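Esterase D (Lactobacillus rhamnosus, PDB 3DKR) probably hydrolyses carboxylic ester bonds, as an esterase of the alpha/beta hydrolase fold with a catalytic triad. Local coordinates at residues P186-Q191 against H219-A224. Numbering follows the deposited sequence.
Sequences PTFIGQ and HWYDDA
H219 takes its backbone place beside I189 and G190, where two parallel strands of the alpha/beta hydrolase sheet meet: 187-192 and the edge strand 216-221, joined as a beta-alpha-beta crossover through helix 202-209. H219 N donates to I189 O at 2.7 Å, and H219 O takes the N-H of Q191, so this one residue bonds to both neighbours of G190, the pattern of a parallel bridge. With CG anti to the carbonyl carbon (chi1 -64°), the imidazole is carried back toward F188, where H219 CD2 lies 3.4 Å from F188 CE1. The two ring planes are only 21° apart but slid past each other, and F244 meets F188 edge-to-face. Histidine suits the place: its flat ring can lie beside the phenylalanine while NE2 makes a weak hydrogen bond to D217.

W220 points to the other face of the sheet, the same as Q191, and the two side chains run alongside each other. Its broad six-membered ring suits the aliphatic part of the glutamine, W220 CZ3 being 3.4 Å from Q191 CG, while Q191 O sits over one indole face, offset toward the rim. Y204 meets the indole with planes about 20° apart. Replaced by alanine, W220 gives up the ring that flanks Q191 CB and CG, and the glutamine stem would probably be freer to shift. Glutamine suits its place because its amide offers donor and acceptor at once: NE2 bonds to D195, the predicted charge-relay aspartate, and OE1 to S125.

Y221 N closes the pairing on Q191 O at 2.9 Å, and the same residue begins the type I turn 221-224. Its ring lies on the F188 side; G190, having no side chain, lets the tyrosine edge come in, with Y221 CE2 3.8 Å from G190 CA. The phenol hydroxyl bonds to D240 of helix 234-246, and Y221 OH also lies at the edge of the phenylalanine ring, 3.8 Å from F188 CZ.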
loop_
_atom_site.group_PDB
_atom_site.type_symbol
_atom_site.label_atom_id
_atom_site.label_comp_id
_atom_site.label_asym_id
_atom_site.label_seq_id
_atom_site.Cartn_x
_atom_site.Cartn_y
_atom_site.Cartn_z
ATOM N N PRO A 186 10.984 5.038 -12.866
ATOM C CA PRO A 186 11.701 4.908 -11.614
ATOM C C PRO A 186 10.797 4.267 -10.550
ATOM O O PRO A 186 9.622 4.642 -10.436
ATOM C CB PRO A 186 12.026 6.361 -11.243
ATOM C CG PRO A 186 12.036 7.077 -12.545
ATOM C CD PRO A 186 11.038 6.417 -13.395
ATOM N N THR A 187 11.346 3.310 -9.812
ATOM C CA THR A 187 10.592 2.585 -8.777
ATOM C C THR A 187 11.294 2.651 -7.430
ATOM O O THR A 187 12.498 2.411 -7.322
ATOM C CB THR A 187 10.393 1.130 -9.183
ATOM O OG1 THR A 187 9.762 1.078 -10.464
ATOM C CG2 THR A 187 9.545 0.374 -8.154
ATOM N N PHE A 188 10.506 2.960 -6.404
ATOM C CA PHE A 188 10.949 3.031 -5.020
ATOM C C PHE A 188 10.565 1.743 -4.314
ATOM O O PHE A 188 9.441 1.265 -4.448
ATOM C CB PHE A 188 10.272 4.214 -4.314
ATOM C CG PHE A 188 10.707 4.405 -2.896
ATOM C CD1 PHE A 188 11.783 5.233 -2.590
ATOM C CD2 PHE A 188 10.084 3.727 -1.859
ATOM C CE1 PHE A 188 12.209 5.402 -1.272
ATOM C CE2 PHE A 188 10.498 3.902 -0.547
ATOM C CZ PHE A 188 11.576 4.729 -0.256
ATOM N N ILE A 189 11.504 1.193 -3.551
ATOM C CA ILE A 189 11.229 0.007 -2.725
ATOM C C ILE A 189 11.711 0.231 -1.307
ATOM O O ILE A 189 12.907 0.439 -1.079
ATOM C CB ILE A 189 11.900 -1.266 -3.271
ATOM C CG1 ILE A 189 11.431 -1.545 -4.698
ATOM C CG2 ILE A 189 11.594 -2.449 -2.330
ATOM C CD1 ILE A 189 12.123 -2.739 -5.403
ATOM N N GLY A 190 10.779 0.231 -0.355
ATOM C CA GLY A 190 11.107 0.269 1.052
ATOM C C GLY A 190 10.590 -0.975 1.745
ATOM O O GLY A 190 9.493 -1.448 1.442
ATOM N N GLN A 191 11.376 -1.514 2.672
ATOM C CA GLN A 191 11.021 -2.755 3.349
ATOM C C GLN A 191 11.530 -2.757 4.789
ATOM O O GLN A 191 12.710 -2.508 5.030
ATOM C CB GLN A 191 11.627 -3.931 2.595
ATOM C CG GLN A 191 11.409 -5.283 3.240
ATOM C CD GLN A 191 9.960 -5.607 3.436
ATOM O OE1 GLN A 191 9.201 -5.680 2.465
ATOM N NE2 GLN A 191 9.568 -5.858 4.688
ATOM N N HIS A 219 15.500 0.739 -0.259
ATOM C CA HIS A 219 15.751 1.113 1.131
ATOM C C HIS A 219 15.284 0.054 2.108
ATOM O O HIS A 219 14.150 -0.414 2.018
ATOM C CB HIS A 219 15.068 2.432 1.443
ATOM C CG HIS A 219 15.613 3.562 0.646
ATOM N ND1 HIS A 219 16.709 4.289 1.059
ATOM C CD2 HIS A 219 15.254 4.063 -0.558
ATOM C CE1 HIS A 219 16.990 5.201 0.145
ATOM N NE2 HIS A 219 16.121 5.088 -0.843
ATOM N N TRP A 220 16.190 -0.327 3.015
ATOM C CA TRP A 220 15.937 -1.309 4.073
ATOM C C TRP A 220 15.869 -0.567 5.399
ATOM O O TRP A 220 16.769 0.235 5.690
ATOM C CB TRP A 220 17.077 -2.336 4.110
ATOM C CG TRP A 220 16.738 -3.589 4.858
ATOM C CD1 TRP A 220 17.083 -3.912 6.137
ATOM C CD2 TRP A 220 15.991 -4.694 4.350
ATOM N NE1 TRP A 220 16.568 -5.155 6.469
ATOM C CE2 TRP A 220 15.890 -5.651 5.387
ATOM C CE3 TRP A 220 15.368 -4.952 3.135
ATOM C CZ2 TRP A 220 15.215 -6.867 5.214
ATOM C CZ3 TRP A 220 14.710 -6.147 2.965
ATOM C CH2 TRP A 220 14.634 -7.089 3.991
ATOM N N TYR A 221 14.823 -0.820 6.194
ATOM C CA TYR A 221 14.589 -0.112 7.462
ATOM C C TYR A 221 14.893 -1.102 8.577
ATOM O O TYR A 221 14.027 -1.825 9.055
ATOM C CB TYR A 221 13.170 0.504 7.487
ATOM C CG TYR A 221 13.079 1.537 6.387
ATOM C CD1 TYR A 221 13.586 2.822 6.562
ATOM C CD2 TYR A 221 12.563 1.197 5.142
ATOM C CE1 TYR A 221 13.563 3.755 5.517
ATOM C CE2 TYR A 221 12.528 2.111 4.095
ATOM C CZ TYR A 221 13.049 3.379 4.282
ATOM O OH TYR A 221 13.001 4.265 3.233
ATOM N N ASP A 222 16.154 -1.078 9.002
ATOM C CA ASP A 222 16.791 -2.164 9.761
ATOM C C ASP A 222 15.978 -2.817 10.876
ATOM O O ASP A 222 15.757 -4.034 10.884
ATOM C CB ASP A 222 18.164 -1.715 10.314
ATOM C CG ASP A 222 18.146 -0.329 10.975
ATOM O OD1 ASP A 222 17.061 0.211 11.315
ATOM O OD2 ASP A 222 19.254 0.225 11.165
ATOM N N ASP A 223 15.581 -2.013 11.853
ATOM C CA ASP A 223 14.974 -2.575 13.077
ATOM C C ASP A 223 13.457 -2.449 13.142
ATOM O O ASP A 223 12.837 -2.767 14.160
ATOM C CB ASP A 223 15.594 -1.935 14.323
ATOM N N ALA A 224 12.843 -2.056 12.033
ATOM C CA ALA A 224 11.445 -1.666 12.066
ATOM C C ALA A 224 10.522 -2.844 11.788
ATOM O O ALA A 224 10.858 -3.729 10.990
ATOM C CB ALA A 224 11.213 -0.570 11.049
#